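Local coordinates for 39 kDa initiator binding protein (Trichomonas vaginalis, PDB 1Q87) that binds the initiator (Inr) element of core promoters, a task of the whole protein, of which this chain is the C-terminal domain, at residues M104-T110 / N171-A177; V39-W43 / K93-Y99. All coordinates share one frame; numbering follows the deposited sequence.

Helix 95-105 is common to both contacts, and along the chain they follow in series. Contact 2 sits where this helix begins, its first turn crossing helix 29-47; contact 1 sits where it gives way to a loop, which meets the loop between strands 165-171 and 182-183. Their centres are about 15 Å apart. Contact 1 lies nearer the middle of the chain, its centre about 8 Å from the chain centre against about 15 Å for contact 2. They touch directly through packing of Y108 CD2 on I42 CD1, at 3.9 Å. Contact 2 thus joins helix 29-47 to the start of helix 95-105 and the end of the strand before it, whereas contact 1 ties the helical part to the five-stranded sheet.

Contact 1 (M104-T110 / N171-A177); sequences MFGPYET and NKPLIEA
P107 lies along the type I turn K172-I175, its ring set against the backbone by the cis peptide bond that follows G106. CG and CD make the closest approaches: CG is 3.2 Å from P173 O, and CD approaches I175 O to 3.0 Å. The ring is therefore packed on peptide groups, with carbonyl oxygens close to its CH2 groups.

On one flank of this proline, N171 turns its amide toward the end of helix 95-105. With CG anti to the backbone N (chi1 171°), the carboxamide reaches past M104 O, and ND2 gives G106 O a nearly straight but weak bond of 3.4 Å. Its stronger partner is A103 O, of the residue before M104, while OD1 accepts from K114. The same K114 NZ also binds G106 O and I175 O, so one ammonium gathers acceptors from both segments.

Farther along, T110 occupies the N-cap position of helix 111-123 but makes no capping bond. Its OG1 stands between the backbone N and carbonyl carbon (chi1 55°) and accepts instead from A177 N, at 2.7 Å and 171°. The side chains of T110 and E176 cross at about a right angle, and E176, extended beyond CG, brings CD to 4.0 Å from E109 CB. E109 OE1 lies 5.1 Å from E176 OE2, near enough that each carboxylate may slightly disfavour ionisation of the other.

Around this junction, P173 and L174 rest on F35 of helix 29-47, and F105 packs on both helix 74-84 and helix 111-123. Strand 165-171 ends at N171, whose backbone pairs with N156, so the junction sets the loop leaving the central strand of the five-stranded sheet against the helices.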
loop_
_atom_site.group_PDB
_atom_site.type_symbol
_atom_site.label_atom_id
_atom_site.label_comp_id
_atom_site.label_asym_id
_atom_site.label_seq_id
_atom_site.Cartn_x
_atom_site.Cartn_y
_atom_site.Cartn_z
ATOM N N MET A 104 -0.517 -3.619 1.492
ATOM C CA MET A 104 -0.562 -2.265 0.933
ATOM C C MET A 104 0.628 -1.941 0.051
ATOM O O MET A 104 0.449 -1.453 -1.059
ATOM C CB MET A 104 -0.605 -1.188 2.023
ATOM C CG MET A 104 -1.785 -1.306 2.982
ATOM S SD MET A 104 -1.736 0.039 4.118
ATOM C CE MET A 104 -0.762 -0.746 5.485
ATOM N N PHE A 105 1.836 -2.237 0.528
ATOM C CA PHE A 105 3.043 -1.885 -0.217
ATOM C C PHE A 105 4.090 -2.957 -0.546
ATOM O O PHE A 105 5.186 -2.612 -0.951
ATOM C CB PHE A 105 3.739 -0.767 0.497
ATOM C CG PHE A 105 2.887 0.430 0.732
ATOM C CD1 PHE A 105 2.498 1.266 -0.331
ATOM C CD2 PHE A 105 2.535 0.781 2.027
ATOM C CE1 PHE A 105 1.766 2.439 -0.086
ATOM C CE2 PHE A 105 1.804 1.956 2.295
ATOM C CZ PHE A 105 1.418 2.784 1.251
ATOM N N GLY A 106 3.777 -4.237 -0.368
ATOM C CA GLY A 106 4.730 -5.274 -0.709
ATOM C C GLY A 106 4.762 -5.526 -2.224
ATOM O O GLY A 106 3.980 -4.919 -2.967
ATOM N N PRO A 107 5.627 -6.439 -2.708
ATOM C CA PRO A 107 6.561 -7.235 -1.875
ATOM C C PRO A 107 7.605 -6.419 -1.136
ATOM O O PRO A 107 7.836 -5.231 -1.429
ATOM C CB PRO A 107 7.216 -8.214 -2.862
ATOM C CG PRO A 107 6.511 -7.982 -4.206
ATOM C CD PRO A 107 5.964 -6.573 -4.135
ATOM N N TYR A 108 8.241 -7.055 -0.151
ATOM C CA TYR A 108 9.241 -6.344 0.639
ATOM C C TYR A 108 10.461 -5.869 -0.203
ATOM O O TYR A 108 11.025 -4.832 0.089
ATOM C CB TYR A 108 9.663 -7.214 1.819
ATOM C CG TYR A 108 10.920 -8.017 1.586
ATOM C CD1 TYR A 108 12.175 -7.457 1.834
ATOM C CD2 TYR A 108 10.851 -9.325 1.130
ATOM C CE1 TYR A 108 13.329 -8.175 1.636
ATOM C CE2 TYR A 108 11.992 -10.064 0.928
ATOM C CZ TYR A 108 13.236 -9.478 1.179
ATOM O OH TYR A 108 14.389 -10.175 0.937
ATOM N N GLU A 109 10.845 -6.608 -1.247
ATOM C CA GLU A 109 11.974 -6.166 -2.081
ATOM C C GLU A 109 11.857 -4.724 -2.527
ATOM O O GLU A 109 12.862 -4.049 -2.662
ATOM C CB GLU A 109 12.136 -6.996 -3.356
ATOM C CG GLU A 109 12.647 -8.415 -3.131
ATOM C CD GLU A 109 11.587 -9.331 -2.518
ATOM O OE1 GLU A 109 10.449 -8.858 -2.266
ATOM O OE2 GLU A 109 11.888 -10.529 -2.298
ATOM N N THR A 110 10.648 -4.240 -2.800
ATOM C CA THR A 110 10.554 -2.846 -3.227
ATOM C C THR A 110 9.565 -2.016 -2.398
ATOM O O THR A 110 9.089 -0.958 -2.823
ATOM C CB THR A 110 10.231 -2.781 -4.766
ATOM O OG1 THR A 110 9.046 -3.527 -5.055
ATOM C CG2 THR A 110 11.427 -3.419 -5.584
ATOM N N ASN A 171 -3.279 -2.996 -5.006
ATOM C CA ASN A 171 -1.859 -3.195 -5.070
ATOM C C ASN A 171 -1.738 -4.689 -5.189
ATOM O O ASN A 171 -2.478 -5.406 -4.520
ATOM C CB ASN A 171 -1.155 -2.757 -3.797
ATOM C CG ASN A 171 0.321 -3.170 -3.797
ATOM O OD1 ASN A 171 1.069 -2.802 -4.706
ATOM N ND2 ASN A 171 0.738 -3.935 -2.786
ATOM N N LYS A 172 -0.862 -5.160 -6.082
ATOM C CA LYS A 172 -0.614 -6.594 -6.232
ATOM C C LYS A 172 0.633 -6.849 -5.341
ATOM O O LYS A 172 1.763 -6.578 -5.741
ATOM C CB LYS A 172 -0.299 -6.919 -7.684
ATOM C CG LYS A 172 -1.347 -6.436 -8.669
ATOM C CD LYS A 172 -2.579 -7.326 -8.632
ATOM C CE LYS A 172 -2.326 -8.670 -9.330
ATOM N NZ LYS A 172 -3.461 -9.633 -9.134
ATOM N N PRO A 173 0.438 -7.390 -4.130
ATOM C CA PRO A 173 1.545 -7.657 -3.198
ATOM C C PRO A 173 2.663 -8.604 -3.625
ATOM O O PRO A 173 3.660 -8.676 -2.948
ATOM C CB PRO A 173 0.849 -8.136 -1.904
ATOM C CG PRO A 173 -0.628 -8.133 -2.219
ATOM C CD PRO A 173 -0.775 -8.098 -3.724
ATOM N N LEU A 174 2.517 -9.327 -4.730
ATOM C CA LEU A 174 3.608 -10.202 -5.171
ATOM C C LEU A 174 4.440 -9.583 -6.312
ATOM O O LEU A 174 5.413 -10.179 -6.766
ATOM C CB LEU A 174 3.067 -11.557 -5.640
ATOM C CG LEU A 174 2.142 -12.305 -4.679
ATOM C CD1 LEU A 174 1.605 -13.616 -5.313
ATOM C CD2 LEU A 174 2.918 -12.578 -3.417
ATOM N N ILE A 175 4.084 -8.375 -6.744
ATOM C CA ILE A 175 4.785 -7.755 -7.850
ATOM C C ILE A 175 5.646 -6.588 -7.452
ATOM O O ILE A 175 5.154 -5.585 -6.904
ATOM C CB ILE A 175 3.807 -7.301 -8.955
ATOM C CG1 ILE A 175 2.983 -8.495 -9.445
ATOM C CG2 ILE A 175 4.578 -6.613 -10.101
ATOM C CD1 ILE A 175 3.790 -9.647 -9.994
ATOM N N GLU A 176 6.941 -6.721 -7.754
ATOM C CA GLU A 176 7.901 -5.687 -7.417
ATOM C C GLU A 176 7.559 -4.399 -8.127
ATOM O O GLU A 176 6.952 -4.378 -9.185
ATOM C CB GLU A 176 9.314 -6.125 -7.778
ATOM C CG GLU A 176 9.825 -7.261 -6.914
ATOM C CD GLU A 176 11.275 -7.615 -7.203
ATOM O OE1 GLU A 176 12.095 -6.676 -7.381
ATOM O OE2 GLU A 176 11.595 -8.827 -7.238
ATOM N N ALA A 177 7.931 -3.297 -7.529
ATOM C CA ALA A 177 7.624 -2.034 -8.150
ATOM C C ALA A 177 8.151 -1.914 -9.597
ATOM O O ALA A 177 7.788 -0.983 -10.322
ATOM C CB ALA A 177 8.152 -0.926 -7.286
#

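Contact 2 (V39-W43 / K93-Y99); sequences VDEIW and KSKADLY
K95 lays the base of its side chain, CB and CG, over one face of the W43 indole. CB stands 4.1 Å from W43 CD2, at the junction of the two rings. CG, placed anti to the backbone N (chi1 -153°), makes a CH-pi contact: it lies 4.0 Å from the centroid of the five-membered ring, 27° off its normal. CD then leaves the indole for D40, coming within 3.2 Å of OD1, and CE keeps beside the same oxygen at 3.5 Å. Bends at chi3 and chi4 carry NZ away again, so that it ends 4.4 Å from D40 OD1, too far for a salt bridge; its other acidic neighbour, D51, forms a long, weak ion pair.

At the six-membered ring the same face of W43 is covered by the backbone at the start of helix 95-105, with CZ3 3.6 Å from S94 C. L98 comes to the indole at its edge, near the ring plane. Its CD1 methyl is shared, meeting W43 CB and I42 CG2, the latter at 3.7 Å. V39 closes the other end of the interface: CG2 packs on Y99 CD1, the two side chains crossing at about a right angle.

The short helical segments cross at 119° with axes 9.7 Å apart, an interface of apolar packing flanked by the K95-D40 pair. W43 NE1 donates to D51 O, and Y99 OH is hydrogen-bonded to I24 N. Helix 56-67 covers W43 and I42 through L59 and F67, while strand 92-94, paired with strand 53-55, leads directly into helix 95-105.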
loop_
_atom_site.group_PDB
_atom_site.type_symbol
_atom_site.label_atom_id
_atom_site.label_comp_id
_atom_site.label_asym_id
_atom_site.label_seq_id
_atom_site.Cartn_x
_atom_site.Cartn_y
_atom_site.Cartn_z
ATOM N N VAL A 39 3.903 -13.777 4.160
ATOM C CA VAL A 39 3.696 -13.033 5.387
ATOM C C VAL A 39 4.207 -13.871 6.572
ATOM O O VAL A 39 4.893 -13.338 7.461
ATOM C CB VAL A 39 2.205 -12.672 5.600
ATOM C CG1 VAL A 39 2.046 -11.912 6.938
ATOM C CG2 VAL A 39 1.662 -11.788 4.420
ATOM N N ASP A 40 3.875 -15.162 6.578
ATOM C CA ASP A 40 4.327 -16.081 7.629
ATOM C C ASP A 40 5.849 -16.091 7.702
ATOM O O ASP A 40 6.435 -15.864 8.745
ATOM C CB ASP A 40 3.850 -17.504 7.349
ATOM C CG ASP A 40 2.345 -17.673 7.533
ATOM O OD1 ASP A 40 1.772 -17.037 8.454
ATOM O OD2 ASP A 40 1.747 -18.462 6.763
ATOM N N GLU A 41 6.500 -16.346 6.585
ATOM C CA GLU A 41 7.958 -16.342 6.560
ATOM C C GLU A 41 8.578 -15.067 7.163
ATOM O O GLU A 41 9.444 -15.123 8.058
ATOM C CB GLU A 41 8.465 -16.496 5.120
ATOM C CG GLU A 41 9.972 -16.257 4.962
ATOM C CD GLU A 41 10.400 -16.036 3.500
ATOM O OE1 GLU A 41 9.874 -16.733 2.607
ATOM O OE2 GLU A 41 11.277 -15.170 3.250
ATOM N N ILE A 42 8.135 -13.911 6.691
ATOM C CA ILE A 42 8.714 -12.658 7.165
ATOM C C ILE A 42 8.425 -12.358 8.632
ATOM O O ILE A 42 9.268 -11.790 9.345
ATOM C CB ILE A 42 8.256 -11.507 6.264
ATOM C CG1 ILE A 42 8.768 -11.760 4.834
ATOM C CG2 ILE A 42 8.700 -10.190 6.818
ATOM C CD1 ILE A 42 8.381 -10.673 3.853
ATOM N N TRP A 43 7.238 -12.750 9.089
ATOM C CA TRP A 43 6.853 -12.517 10.471
ATOM C C TRP A 43 7.787 -13.337 11.375
ATOM O O TRP A 43 8.291 -12.840 12.387
ATOM C CB TRP A 43 5.398 -12.948 10.688
ATOM C CG TRP A 43 5.005 -12.929 12.128
ATOM C CD1 TRP A 43 4.877 -14.014 12.950
ATOM C CD2 TRP A 43 4.777 -11.774 12.948
ATOM N NE1 TRP A 43 4.588 -13.603 14.238
ATOM C CE2 TRP A 43 4.520 -12.234 14.265
ATOM C CE3 TRP A 43 4.756 -10.393 12.700
ATOM C CZ2 TRP A 43 4.251 -11.371 15.330
ATOM C CZ3 TRP A 43 4.487 -9.526 13.756
ATOM C CH2 TRP A 43 4.235 -10.021 15.059
ATOM N N LYS A 93 1.913 -5.289 18.108
ATOM C CA LYS A 93 1.525 -5.641 16.750
ATOM C C LYS A 93 1.493 -7.123 16.564
ATOM O O LYS A 93 2.115 -7.855 17.336
ATOM C CB LYS A 93 2.499 -4.985 15.732
ATOM C CG LYS A 93 1.965 -3.682 15.053
ATOM C CD LYS A 93 1.355 -2.653 15.997
ATOM C CE LYS A 93 1.153 -1.261 15.381
ATOM N NZ LYS A 93 -0.163 -1.002 14.656
ATOM N N SER A 94 0.767 -7.578 15.545
ATOM C CA SER A 94 0.687 -9.001 15.299
ATOM C C SER A 94 0.896 -9.313 13.829
ATOM O O SER A 94 1.102 -8.406 13.015
ATOM C CB SER A 94 -0.666 -9.559 15.779
ATOM O OG SER A 94 -1.693 -9.376 14.821
ATOM N N LYS A 95 0.834 -10.595 13.490
ATOM C CA LYS A 95 1.053 -11.007 12.128
ATOM C C LYS A 95 0.071 -10.237 11.244
ATOM O O LYS A 95 0.465 -9.671 10.244
ATOM C CB LYS A 95 0.851 -12.531 11.958
ATOM C CG LYS A 95 1.674 -13.115 10.788
ATOM C CD LYS A 95 1.257 -14.522 10.282
ATOM C CE LYS A 95 0.831 -15.475 11.392
ATOM N NZ LYS A 95 -0.622 -15.261 11.732
ATOM N N ALA A 96 -1.200 -10.196 11.626
ATOM C CA ALA A 96 -2.181 -9.494 10.818
ATOM C C ALA A 96 -1.736 -8.057 10.504
ATOM O O ALA A 96 -2.114 -7.526 9.468
ATOM C CB ALA A 96 -3.546 -9.493 11.501
ATOM N N ASP A 97 -0.950 -7.427 11.372
ATOM C CA ASP A 97 -0.469 -6.055 11.068
ATOM C C ASP A 97 0.568 -6.107 9.927
ATOM O O ASP A 97 0.546 -5.258 9.019
ATOM C CB ASP A 97 0.144 -5.421 12.307
ATOM C CG ASP A 97 -0.881 -5.266 13.435
ATOM O OD1 ASP A 97 -1.873 -4.531 13.230
ATOM O OD2 ASP A 97 -0.719 -5.881 14.515
ATOM N N LEU A 98 1.453 -7.112 9.959
ATOM C CA LEU A 98 2.447 -7.275 8.907
ATOM C C LEU A 98 1.686 -7.588 7.614
ATOM O O LEU A 98 2.009 -7.049 6.555
ATOM C CB LEU A 98 3.405 -8.428 9.220
ATOM C CG LEU A 98 4.942 -8.384 9.011
ATOM C CD1 LEU A 98 5.403 -9.668 8.369
ATOM C CD2 LEU A 98 5.380 -7.240 8.168
ATOM N N TYR A 99 0.686 -8.469 7.696
ATOM C CA TYR A 99 -0.131 -8.837 6.525
ATOM C C TYR A 99 -0.717 -7.564 5.863
ATOM O O TYR A 99 -0.637 -7.361 4.658
ATOM C CB TYR A 99 -1.282 -9.742 6.948
ATOM C CG TYR A 99 -2.101 -10.289 5.801
ATOM C CD1 TYR A 99 -1.870 -11.578 5.327
ATOM C CD2 TYR A 99 -3.127 -9.534 5.198
ATOM C CE1 TYR A 99 -2.634 -12.125 4.294
ATOM C CE2 TYR A 99 -3.918 -10.090 4.119
ATOM C CZ TYR A 99 -3.651 -11.393 3.696
ATOM O OH TYR A 99 -4.380 -12.022 2.714
#